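Local coordinates for fructooligosaccharide ABC transporter substrate-binding protein FusA (Streptococcus pneumoniae, PDB 5G5Y) that captures short- and long-chain fructooligosaccharides, with a preference for tetrasaccharides and larger, and serves as the solute-binding protein of the FusABC-MsmK ABC importer, at residues Lys162-Glu165 / Ala166-Asn169; Asp225-Lys228 / Glu229-Phe233; Leu405-Ile408 / Lys409-Val413; Asp464-Lys467 / Lys468-Lys472. All coordinates share one frame; numbering follows the deposited sequence.

Interaction 1. Residues Lys162-Glu165 / Ala166-Asn169; sequences KVLE and AFKN
Over one face of the Phe167 ring sit two atoms of Val163, one turn earlier in helix 157-169: the carbonyl oxygen toward the CG rim and the methyl CG1 nearer the centre. CG1 stands 3.8 Å from the centroid of the Phe167 ring, 23° off its normal, a CH-pi contact whose closest ring atom is CZ at 3.5 Å. Val163 brings this methyl to the ring by placing CG1 anti to the backbone N (chi1 162°), and the two side chains run side by side in the same direction. Leu164 CD2 reaches Phe167 CD2 at 4.2 Å obliquely, while Trp145 meets the same ring edge-to-face. Beneath these side chains the helix keeps its i to i+4 bonds, including Phe167 N to Val163 O at 2.9 Å. Lys168 packs on Pro182 and donates from NZ to the carbonyl of Gly241. Leu146 of helix 143-148 touches both Val163 and Phe167, tying the two helices together close to the first calcium site: the Phe167 side chain is about 5 Å from that of the calcium ligand Glu180. The contact is apolar and buried on this side, and the ring covers a peptide oxygen already bonded to Phe167 N.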
loop_
_atom_site.group_PDB
_atom_site.type_symbol
_atom_site.label_atom_id
_atom_site.label_comp_id
_atom_site.label_asym_id
_atom_site.label_seq_id
_atom_site.Cartn_x
_atom_site.Cartn_y
_atom_site.Cartn_z
ATOM N N LYS A 162 -30.850 2.281 9.616
ATOM C CA LYS A 162 -32.054 1.410 9.733
ATOM C C LYS A 162 -31.688 -0.067 9.633
ATOM O O LYS A 162 -32.110 -0.878 10.437
ATOM C CB LYS A 162 -33.123 1.756 8.676
ATOM C CG LYS A 162 -33.707 3.171 8.769
ATOM C CD LYS A 162 -34.828 3.405 7.752
ATOM C CE LYS A 162 -35.099 4.895 7.483
ATOM N NZ LYS A 162 -34.252 5.465 6.378
ATOM N N VAL A 163 -30.823 -0.414 8.689
ATOM C CA VAL A 163 -30.304 -1.773 8.597
ATOM C C VAL A 163 -29.517 -2.224 9.817
ATOM O O VAL A 163 -29.657 -3.377 10.277
ATOM C CB VAL A 163 -29.452 -1.926 7.298
ATOM C CG1 VAL A 163 -28.541 -3.131 7.336
ATOM C CG2 VAL A 163 -30.383 -1.989 6.120
ATOM N N LEU A 164 -28.639 -1.359 10.336
ATOM C CA LEU A 164 -27.884 -1.735 11.513
ATOM C C LEU A 164 -28.805 -1.951 12.746
ATOM O O LEU A 164 -28.543 -2.823 13.577
ATOM C CB LEU A 164 -26.813 -0.677 11.836
ATOM C CG LEU A 164 -25.742 -0.487 10.736
ATOM C CD1 LEU A 164 -24.865 0.692 11.074
ATOM C CD2 LEU A 164 -24.894 -1.721 10.520
ATOM N N GLU A 165 -29.834 -1.134 12.872
ATOM C CA GLU A 165 -30.817 -1.307 13.982
ATOM C C GLU A 165 -31.568 -2.628 13.877
ATOM O O GLU A 165 -31.769 -3.303 14.892
ATOM C CB GLU A 165 -31.778 -0.153 14.005
ATOM C CG GLU A 165 -31.070 1.096 14.481
ATOM C CD GLU A 165 -31.965 2.296 14.575
ATOM O OE1 GLU A 165 -32.683 2.583 13.604
ATOM O OE2 GLU A 165 -31.892 2.969 15.621
ATOM N N ALA A 166 -31.920 -3.002 12.657
ATOM C CA ALA A 166 -32.527 -4.333 12.377
ATOM C C ALA A 166 -31.557 -5.477 12.683
ATOM O O ALA A 166 -31.948 -6.484 13.293
ATOM C CB ALA A 166 -33.036 -4.403 10.947
ATOM N N PHE A 167 -30.281 -5.322 12.317
ATOM C CA PHE A 167 -29.253 -6.271 12.744
ATOM C C PHE A 167 -29.131 -6.334 14.270
ATOM O O PHE A 167 -28.910 -7.401 14.838
ATOM C CB PHE A 167 -27.852 -5.903 12.212
ATOM C CG PHE A 167 -27.666 -6.035 10.719
ATOM C CD1 PHE A 167 -28.587 -6.698 9.885
ATOM C CD2 PHE A 167 -26.498 -5.550 10.151
ATOM C CE1 PHE A 167 -28.355 -6.811 8.525
ATOM C CE2 PHE A 167 -26.257 -5.675 8.789
ATOM C CZ PHE A 167 -27.173 -6.317 7.977
ATOM N N LYS A 168 -29.199 -5.181 14.930
ATOM C CA LYS A 168 -29.059 -5.145 16.392
ATOM C C LYS A 168 -30.196 -5.905 17.084
ATOM O O LYS A 168 -29.941 -6.699 17.969
ATOM C CB LYS A 168 -29.009 -3.696 16.907
ATOM C CG LYS A 168 -28.576 -3.525 18.364
ATOM C CD LYS A 168 -28.886 -2.105 18.831
ATOM C CE LYS A 168 -29.015 -1.981 20.323
ATOM N NZ LYS A 168 -27.701 -2.224 20.974
ATOM N N ASN A 169 -31.428 -5.618 16.674
ATOM C CA ASN A 169 -32.642 -6.035 17.403
ATOM C C ASN A 169 -33.358 -7.228 16.776
ATOM O O ASN A 169 -34.251 -7.788 17.398
ATOM C CB ASN A 169 -33.649 -4.884 17.426
ATOM C CG ASN A 169 -33.074 -3.611 18.033
ATOM O OD1 ASN A 169 -32.333 -3.661 19.000
ATOM N ND2 ASN A 169 -33.412 -2.460 17.443
#

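Interaction 2. Residues Asp225-Lys228 / Glu229-Phe233; sequences DNYK and EGVKF
Regular alpha-helical bonds join Asp225-Lys228 to Glu229-Phe233, with Val231 N to Tyr227 O at 2.9 Å and Lys232 N to Lys228 O also at 2.9 Å. On the buried side, Val231 sets its CG2 methyl obliquely against the Tyr227 ring, 3.8 Å from CE1. That methyl lies anti to its own carbonyl carbon, beside the backbone N, and also rests 3.3 Å from Tyr227 O. Tyr227 meets Phe198 edge-to-face, and both Tyr227 and Val231 pack on Arg450 of helix 429-455. This is the opening of helix 225-239, directly after the second calcium loop, whose ligand Asn224 immediately precedes it; Asn226 in the first turn gives its ND2 to Phe201 O. On another side, the aliphatic parts of Lys228 and Lys232 run alongside each other, CG of Lys228 to CD of Lys232 at 4.1 Å. Their ammonium groups have different partners: Lys232 makes a salt bridge with Asp460, and Lys228 a cation-pi contact with Trp463. Glu229 CG, beside the backbone N, lies 3.4 Å from Asp225 O, and the bend at chi2 (-58°) carries the carboxylate to a bridging water. The water donates to Glu229 OE2 at 2.8 Å and to Asp225 O at 3.0 Å, so this first-turn carbonyl accepts from both the water and Glu229 N.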
loop_
_atom_site.group_PDB
_atom_site.type_symbol
_atom_site.label_atom_id
_atom_site.label_comp_id
_atom_site.label_asym_id
_atom_site.label_seq_id
_atom_site.Cartn_x
_atom_site.Cartn_y
_atom_site.Cartn_z
ATOM N N ASP A 225 -15.506 20.818 7.338
ATOM C CA ASP A 225 -16.883 20.626 7.835
ATOM C C ASP A 225 -17.416 19.234 7.483
ATOM O O ASP A 225 -18.180 18.657 8.249
ATOM C CB ASP A 225 -17.808 21.677 7.254
ATOM C CG ASP A 225 -17.500 23.081 7.771
ATOM O OD1 ASP A 225 -16.671 23.233 8.708
ATOM O OD2 ASP A 225 -18.123 24.023 7.241
ATOM N N ASN A 226 -17.003 18.705 6.329
ATOM C CA ASN A 226 -17.437 17.357 5.869
ATOM C C ASN A 226 -16.995 16.267 6.803
ATOM O O ASN A 226 -17.696 15.306 7.011
ATOM C CB ASN A 226 -16.894 17.033 4.466
ATOM C CG ASN A 226 -17.032 18.193 3.513
ATOM O OD1 ASN A 226 -16.326 19.203 3.682
ATOM N ND2 ASN A 226 -17.977 18.118 2.555
ATOM N N TYR A 227 -15.785 16.420 7.337
ATOM C CA TYR A 227 -15.210 15.463 8.241
ATOM C C TYR A 227 -15.972 15.471 9.573
ATOM O O TYR A 227 -16.211 14.423 10.140
ATOM C CB TYR A 227 -13.765 15.816 8.477
ATOM C CG TYR A 227 -12.978 14.923 9.373
ATOM C CD1 TYR A 227 -12.971 15.141 10.729
ATOM C CD2 TYR A 227 -12.155 13.901 8.856
ATOM C CE1 TYR A 227 -12.181 14.376 11.564
ATOM C CE2 TYR A 227 -11.387 13.095 9.708
ATOM C CZ TYR A 227 -11.405 13.355 11.056
ATOM O OH TYR A 227 -10.641 12.595 11.927
ATOM N N LYS A 228 -16.303 16.670 10.051
ATOM C CA LYS A 228 -17.146 16.834 11.244
ATOM C C LYS A 228 -18.487 16.096 11.063
ATOM O O LYS A 228 -18.903 15.385 11.972
ATOM C CB LYS A 228 -17.327 18.315 11.586
ATOM C CG LYS A 228 -18.354 18.562 12.675
ATOM C CD LYS A 228 -18.298 19.975 13.208
ATOM C CE LYS A 228 -19.079 20.937 12.369
ATOM N NZ LYS A 228 -19.359 22.154 13.191
ATOM N N GLU A 229 -19.127 16.243 9.897
ATOM C CA GLU A 229 -20.370 15.527 9.617
ATOM C C GLU A 229 -20.186 14.011 9.627
ATOM O O GLU A 229 -21.067 13.299 10.095
ATOM C CB GLU A 229 -21.044 16.016 8.303
ATOM C CG GLU A 229 -21.423 17.489 8.320
ATOM C CD GLU A 229 -22.377 17.855 9.461
ATOM O OE1 GLU A 229 -23.369 17.126 9.678
ATOM O OE2 GLU A 229 -22.095 18.833 10.171
ATOM N N GLY A 230 -19.063 13.516 9.094
ATOM C CA GLY A 230 -18.724 12.113 9.167
ATOM C C GLY A 230 -18.606 11.631 10.590
ATOM O O GLY A 230 -19.126 10.581 10.962
ATOM N N VAL A 231 -17.900 12.395 11.399
ATOM C CA VAL A 231 -17.732 12.043 12.796
ATOM C C VAL A 231 -19.096 12.021 13.499
ATOM O O VAL A 231 -19.379 11.089 14.255
ATOM C CB VAL A 231 -16.731 12.978 13.530
ATOM C CG1 VAL A 231 -16.658 12.597 15.004
ATOM C CG2 VAL A 231 -15.353 12.877 12.925
ATOM N N LYS A 232 -19.938 13.002 13.206
ATOM C CA LYS A 232 -21.265 13.093 13.818
ATOM C C LYS A 232 -22.098 11.874 13.416
ATOM O O LYS A 232 -22.874 11.376 14.218
ATOM C CB LYS A 232 -21.963 14.374 13.434
ATOM C CG LYS A 232 -21.319 15.564 14.118
ATOM C CD LYS A 232 -21.944 16.860 13.665
ATOM C CE LYS A 232 -23.309 17.025 14.296
ATOM N NZ LYS A 232 -23.666 18.464 14.392
ATOM N N PHE A 233 -21.859 11.352 12.216
ATOM C CA PHE A 233 -22.566 10.132 11.772
ATOM C C PHE A 233 -22.138 8.903 12.585
ATOM O O PHE A 233 -22.983 8.156 13.094
ATOM C CB PHE A 233 -22.357 9.880 10.257
ATOM C CG PHE A 233 -22.958 8.594 9.781
ATOM C CD1 PHE A 233 -24.347 8.481 9.621
ATOM C CD2 PHE A 233 -22.162 7.503 9.477
ATOM C CE1 PHE A 233 -24.917 7.284 9.216
ATOM C CE2 PHE A 233 -22.742 6.293 9.044
ATOM C CZ PHE A 233 -24.108 6.198 8.900
HETATM O O HOH W 1 -20.079 20.618 9.471
#

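Interaction 3. Residues Leu405-Ile408 / Lys409-Val413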
loop_
_atom_site.group_PDB
_atom_site.type_symbol
_atom_site.label_atom_id
_atom_site.label_comp_id
_atom_site.label_asym_id
_atom_site.label_seq_id
_atom_site.Cartn_x
_atom_site.Cartn_y
_atom_site.Cartn_z
ATOM N N LEU A 405 -9.449 -5.992 -7.763
ATOM C CA LEU A 405 -9.498 -4.952 -8.803
ATOM C C LEU A 405 -10.855 -4.825 -9.416
ATOM O O LEU A 405 -11.329 -3.712 -9.666
ATOM C CB LEU A 405 -8.514 -5.231 -9.963
ATOM C CG LEU A 405 -7.088 -4.845 -9.731
ATOM C CD1 LEU A 405 -6.225 -5.228 -10.942
ATOM C CD2 LEU A 405 -6.968 -3.351 -9.518
ATOM N N ASP A 406 -11.476 -5.962 -9.709
ATOM C CA ASP A 406 -12.784 -5.937 -10.330
ATOM C C ASP A 406 -13.848 -5.358 -9.373
ATOM O O ASP A 406 -14.677 -4.584 -9.828
ATOM C CB ASP A 406 -13.180 -7.338 -10.788
ATOM C CG ASP A 406 -12.368 -7.836 -11.995
ATOM O OD1 ASP A 406 -11.643 -7.067 -12.666
ATOM O OD2 ASP A 406 -12.508 -9.040 -12.284
ATOM N N LEU A 407 -13.782 -5.655 -8.072
ATOM C CA LEU A 407 -14.670 -5.010 -7.096
ATOM C C LEU A 407 -14.459 -3.494 -7.055
ATOM O O LEU A 407 -15.417 -2.720 -7.051
ATOM C CB LEU A 407 -14.461 -5.563 -5.682
ATOM C CG LEU A 407 -14.799 -7.061 -5.458
ATOM C CD1 LEU A 407 -14.528 -7.498 -4.035
ATOM C CD2 LEU A 407 -16.237 -7.337 -5.804
ATOM N N ILE A 408 -13.192 -3.069 -7.024
ATOM C CA ILE A 408 -12.855 -1.646 -7.020
ATOM C C ILE A 408 -13.485 -0.930 -8.225
ATOM O O ILE A 408 -14.119 0.137 -8.078
ATOM C CB ILE A 408 -11.333 -1.431 -6.914
ATOM C CG1 ILE A 408 -10.872 -1.806 -5.500
ATOM C CG2 ILE A 408 -10.932 -0.003 -7.259
ATOM C CD1 ILE A 408 -9.382 -1.965 -5.376
ATOM N N LYS A 409 -13.314 -1.521 -9.401
ATOM C CA LYS A 409 -13.867 -0.974 -10.602
ATOM C C LYS A 409 -15.409 -0.888 -10.587
ATOM O O LYS A 409 -15.962 0.125 -11.011
ATOM C CB LYS A 409 -13.405 -1.777 -11.832
ATOM C CG LYS A 409 -13.632 -0.959 -13.094
ATOM C CD LYS A 409 -13.297 -1.709 -14.369
ATOM C CE LYS A 409 -13.427 -0.807 -15.621
ATOM N NZ LYS A 409 -13.363 0.669 -15.356
ATOM N N GLU A 410 -16.063 -1.974 -10.165
ATOM C CA GLU A 410 -17.530 -2.106 -10.125
ATOM C C GLU A 410 -18.169 -1.137 -9.112
ATOM O O GLU A 410 -19.118 -0.437 -9.460
ATOM C CB GLU A 410 -17.892 -3.536 -9.703
ATOM C CG GLU A 410 -19.370 -3.840 -9.498
ATOM C CD GLU A 410 -19.659 -5.326 -9.204
ATOM O OE1 GLU A 410 -18.714 -6.146 -9.017
ATOM O OE2 GLU A 410 -20.859 -5.667 -9.112
ATOM N N TYR A 411 -17.621 -1.081 -7.896
ATOM C CA TYR A 411 -18.261 -0.344 -6.798
ATOM C C TYR A 411 -17.765 1.088 -6.592
ATOM O O TYR A 411 -18.545 1.947 -6.181
ATOM C CB TYR A 411 -18.106 -1.113 -5.490
ATOM C CG TYR A 411 -18.946 -2.364 -5.469
ATOM C CD1 TYR A 411 -20.327 -2.294 -5.231
ATOM C CD2 TYR A 411 -18.382 -3.623 -5.712
ATOM C CE1 TYR A 411 -21.120 -3.440 -5.244
ATOM C CE2 TYR A 411 -19.172 -4.778 -5.714
ATOM C CZ TYR A 411 -20.531 -4.688 -5.448
ATOM O OH TYR A 411 -21.324 -5.861 -5.414
ATOM N N TYR A 412 -16.478 1.332 -6.816
ATOM C CA TYR A 412 -15.851 2.581 -6.316
ATOM C C TYR A 412 -15.400 3.566 -7.384
ATOM O O TYR A 412 -15.586 4.776 -7.248
ATOM C CB TYR A 412 -14.678 2.268 -5.426
ATOM C CG TYR A 412 -14.916 1.334 -4.289
ATOM C CD1 TYR A 412 -16.076 1.393 -3.519
ATOM C CD2 TYR A 412 -13.957 0.394 -3.955
ATOM C CE1 TYR A 412 -16.292 0.526 -2.479
ATOM C CE2 TYR A 412 -14.130 -0.452 -2.871
ATOM C CZ TYR A 412 -15.292 -0.373 -2.123
ATOM O OH TYR A 412 -15.478 -1.238 -1.065
ATOM N N VAL A 413 -14.770 3.065 -8.439
ATOM C CA VAL A 413 -14.246 3.929 -9.471
ATOM C C VAL A 413 -15.226 4.984 -10.028
ATOM O O VAL A 413 -14.836 6.144 -10.155
ATOM C CB VAL A 413 -13.572 3.110 -10.563
ATOM C CG1 VAL A 413 -13.252 3.955 -11.803
ATOM C CG2 VAL A 413 -12.299 2.494 -9.983
#
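The C-terminal turn of helix 399-412 widens into a pi-type turn here, and the carbonyl of Ile408 is where it opens. Ile408 O accepts two backbone bonds, from Tyr412 N at 2.9 Å and from Val413 N at 3.0 Å. The donors arrive from opposite faces of the carbonyl plane, and the i to i+5 bond from Val413 is the straighter, at 161° against 148°. Ile408 uses both branches across this turn: CG2, anti to the backbone N, meets Val413 CG2 at 3.9 Å with the side chains nearly at right angles, and CG1 comes to 4.1 Å from Tyr412 CD2. The widened turn lies against the four-stranded mixed sheet, where Leu407 and Tyr412 cover Met138 of strand 138-142 and Leu407, Tyr411 and Tyr412 all touch Val284 of strand 282-284. Leu407 extends alongside Tyr411, its CD2 in the plane of the ring at the edge and 3.9 Å from CE2. The CG of Glu410 lies over a face of that same ring, toward the rim and 3.9 Å above its plane. The Ile408 side chain is about 6 Å from that of the substrate-binding Trp270, and on the outer side Lys409 NZ forms a salt bridge with Glu130.

Interaction 4. Residues Asp464-Lys467 / Lys468-Lys472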
loop_
_atom_site.group_PDB
_atom_site.type_symbol
_atom_site.label_atom_id
_atom_site.label_comp_id
_atom_site.label_asym_id
_atom_site.label_seq_id
_atom_site.Cartn_x
_atom_site.Cartn_y
_atom_site.Cartn_z
ATOM N N ASP A 464 -13.962 24.107 16.905
ATOM C CA ASP A 464 -13.162 25.316 16.620
ATOM C C ASP A 464 -11.822 25.294 17.362
ATOM O O ASP A 464 -10.768 25.579 16.753
ATOM C CB ASP A 464 -13.945 26.618 16.894
ATOM C CG ASP A 464 -14.949 26.957 15.798
ATOM O OD1 ASP A 464 -14.995 26.282 14.736
ATOM O OD2 ASP A 464 -15.708 27.933 15.993
ATOM N N ASP A 465 -11.821 24.890 18.631
ATOM C CA ASP A 465 -10.534 24.811 19.363
ATOM C C ASP A 465 -9.607 23.713 18.812
ATOM O O ASP A 465 -8.383 23.821 18.870
ATOM C CB ASP A 465 -10.720 24.548 20.856
ATOM C CG ASP A 465 -11.186 25.785 21.632
ATOM O OD1 ASP A 465 -11.175 26.895 21.102
ATOM O OD2 ASP A 465 -11.565 25.625 22.804
ATOM N N TYR A 466 -10.204 22.629 18.333
ATOM C CA TYR A 466 -9.438 21.547 17.723
ATOM C C TYR A 466 -8.695 22.034 16.504
ATOM O O TYR A 466 -7.529 21.744 16.360
ATOM C CB TYR A 466 -10.363 20.391 17.378
ATOM C CG TYR A 466 -9.970 19.446 16.248
ATOM C CD1 TYR A 466 -9.143 18.350 16.489
ATOM C CD2 TYR A 466 -10.525 19.589 14.971
ATOM C CE1 TYR A 466 -8.818 17.429 15.476
ATOM C CE2 TYR A 466 -10.219 18.683 13.958
ATOM C CZ TYR A 466 -9.374 17.605 14.212
ATOM O OH TYR A 466 -9.116 16.698 13.241
ATOM N N LYS A 467 -9.376 22.766 15.631
ATOM C CA LYS A 467 -8.705 23.337 14.465
ATOM C C LYS A 467 -7.578 24.298 14.869
ATOM O O LYS A 467 -6.507 24.260 14.277
ATOM C CB LYS A 467 -9.694 24.035 13.543
ATOM C CG LYS A 467 -10.635 23.060 12.860
ATOM C CD LYS A 467 -11.452 23.723 11.755
ATOM C CE LYS A 467 -12.428 24.776 12.266
ATOM N NZ LYS A 467 -13.062 25.423 11.091
ATOM N N LYS A 468 -7.788 25.083 15.924
ATOM C CA LYS A 468 -6.720 25.931 16.458
ATOM C C LYS A 468 -5.505 25.127 16.949
ATOM O O LYS A 468 -4.351 25.545 16.784
ATOM C CB LYS A 468 -7.249 26.797 17.627
ATOM C CG LYS A 468 -8.260 27.853 17.217
ATOM C CD LYS A 468 -8.652 28.671 18.453
ATOM C CE LYS A 468 -9.863 29.563 18.231
ATOM N NZ LYS A 468 -9.848 30.165 16.876
ATOM N N GLU A 469 -5.773 23.990 17.578
ATOM C CA GLU A 469 -4.730 23.110 18.077
ATOM C C GLU A 469 -3.906 22.526 16.898
ATOM O O GLU A 469 -2.697 22.452 16.960
ATOM C CB GLU A 469 -5.363 21.991 18.904
ATOM C CG GLU A 469 -4.510 21.491 19.984
ATOM C CD GLU A 469 -4.153 22.558 21.032
ATOM O OE1 GLU A 469 -4.864 23.543 21.286
ATOM O OE2 GLU A 469 -3.159 22.307 21.654
ATOM N N LEU A 470 -4.592 22.166 15.815
ATOM C CA LEU A 470 -3.921 21.708 14.617
ATOM C C LEU A 470 -2.993 22.769 14.050
ATOM O O LEU A 470 -1.895 22.446 13.595
ATOM C CB LEU A 470 -4.951 21.257 13.556
ATOM C CG LEU A 470 -5.790 20.029 13.849
ATOM C CD1 LEU A 470 -6.703 19.725 12.667
ATOM C CD2 LEU A 470 -4.935 18.830 14.162
ATOM N N GLU A 471 -3.417 24.026 14.085
ATOM C CA GLU A 471 -2.547 25.122 13.643
ATOM C C GLU A 471 -1.383 25.328 14.601
ATOM O O GLU A 471 -0.278 25.561 14.142
ATOM C CB GLU A 471 -3.301 26.438 13.418
ATOM C CG GLU A 471 -2.420 27.588 12.922
ATOM C CD GLU A 471 -1.578 27.215 11.684
ATOM O OE1 GLU A 471 -1.966 26.270 10.931
ATOM O OE2 GLU A 471 -0.527 27.845 11.444
ATOM N N LYS A 472 -1.593 25.208 15.907
ATOM C CA LYS A 472 -0.450 25.236 16.820
ATOM C C LYS A 472 0.582 24.152 16.519
ATOM O O LYS A 472 1.779 24.363 16.737
ATOM C CB LYS A 472 -0.886 25.120 18.269
ATOM C CG LYS A 472 -1.636 26.341 18.779
ATOM C CD LYS A 472 -2.270 25.984 20.108
ATOM C CE LYS A 472 -3.259 27.002 20.612
ATOM N NZ LYS A 472 -3.773 26.496 21.918
HETATM O O HOH W 2 -7.031 25.265 20.803
#
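Leu470 lays its CD1 methyl over one face of the Tyr466 ring, 4.1 Å from the centroid and 26° off the normal. The methyl is shifted toward the hydroxyl end, so CZ is its closest ring atom at 3.7 Å. With CG roughly anti to the backbone N (chi1 154°), the Tyr466 ring is placed beside Leu470, whose side chain it crosses at a slant, and its chi2 turns the face to the methyl. In the next shell, the phenol OH of Tyr466 bonds to Ala222 O, which fixes the far end of the ring, and Trp453 meets the same ring edge-to-face. Leu470 leans on Tyr445 and Ile446. These contacts dock helix 459-472 on helix 429-455 and bring it against the second calcium site, where the side chain of Leu470 is about 4 Å from that of the calcium ligand Phe220, and Lys467 a similar distance from that of Asp223. The polar side of the helix works differently. A water donates to Asp465 O and to Glu469 OE1, each at 2.8 Å, linking successive turns, while Glu469 N takes the same Asp465 carbonyl. Glu469 OE1 has a second partner in Lys472 NZ, a salt bridge of 3.2 Å reached on the syn side of the carboxylate and 34° out of its plane. The aliphatic chain of Lys468 passes Asp465: CD and CE both lie 4.1 Å from OD1, whereas the ammonium NZ is 5.5 Å from that oxygen. Glu471 OE2, near the helix end, is hydrogen-bonded to Ser476 OG.

All four contacts lie within single helices, each pairing a buried apolar side with a more exposed polar one. Interactions 1, 2 and 4 are far from the chain's centre, whereas interaction 3, about 17 Å from it, is the innermost and comes near the substrate-binding tryptophans. Interactions 2 and 4 belong to different helices beside the same calcium site and touch where Tyr227 CE1 meets Tyr466 OH at 4.2 Å; interaction 1 neighbours the other calcium site. A methyl over an aromatic face marks 1 and 4, while in 2 and 3 the aliphatic groups across the contact meet the rings obliquely or at an edge. Water bridges occur in 2 and 4, and interaction 3 alone contains a pi-type turn.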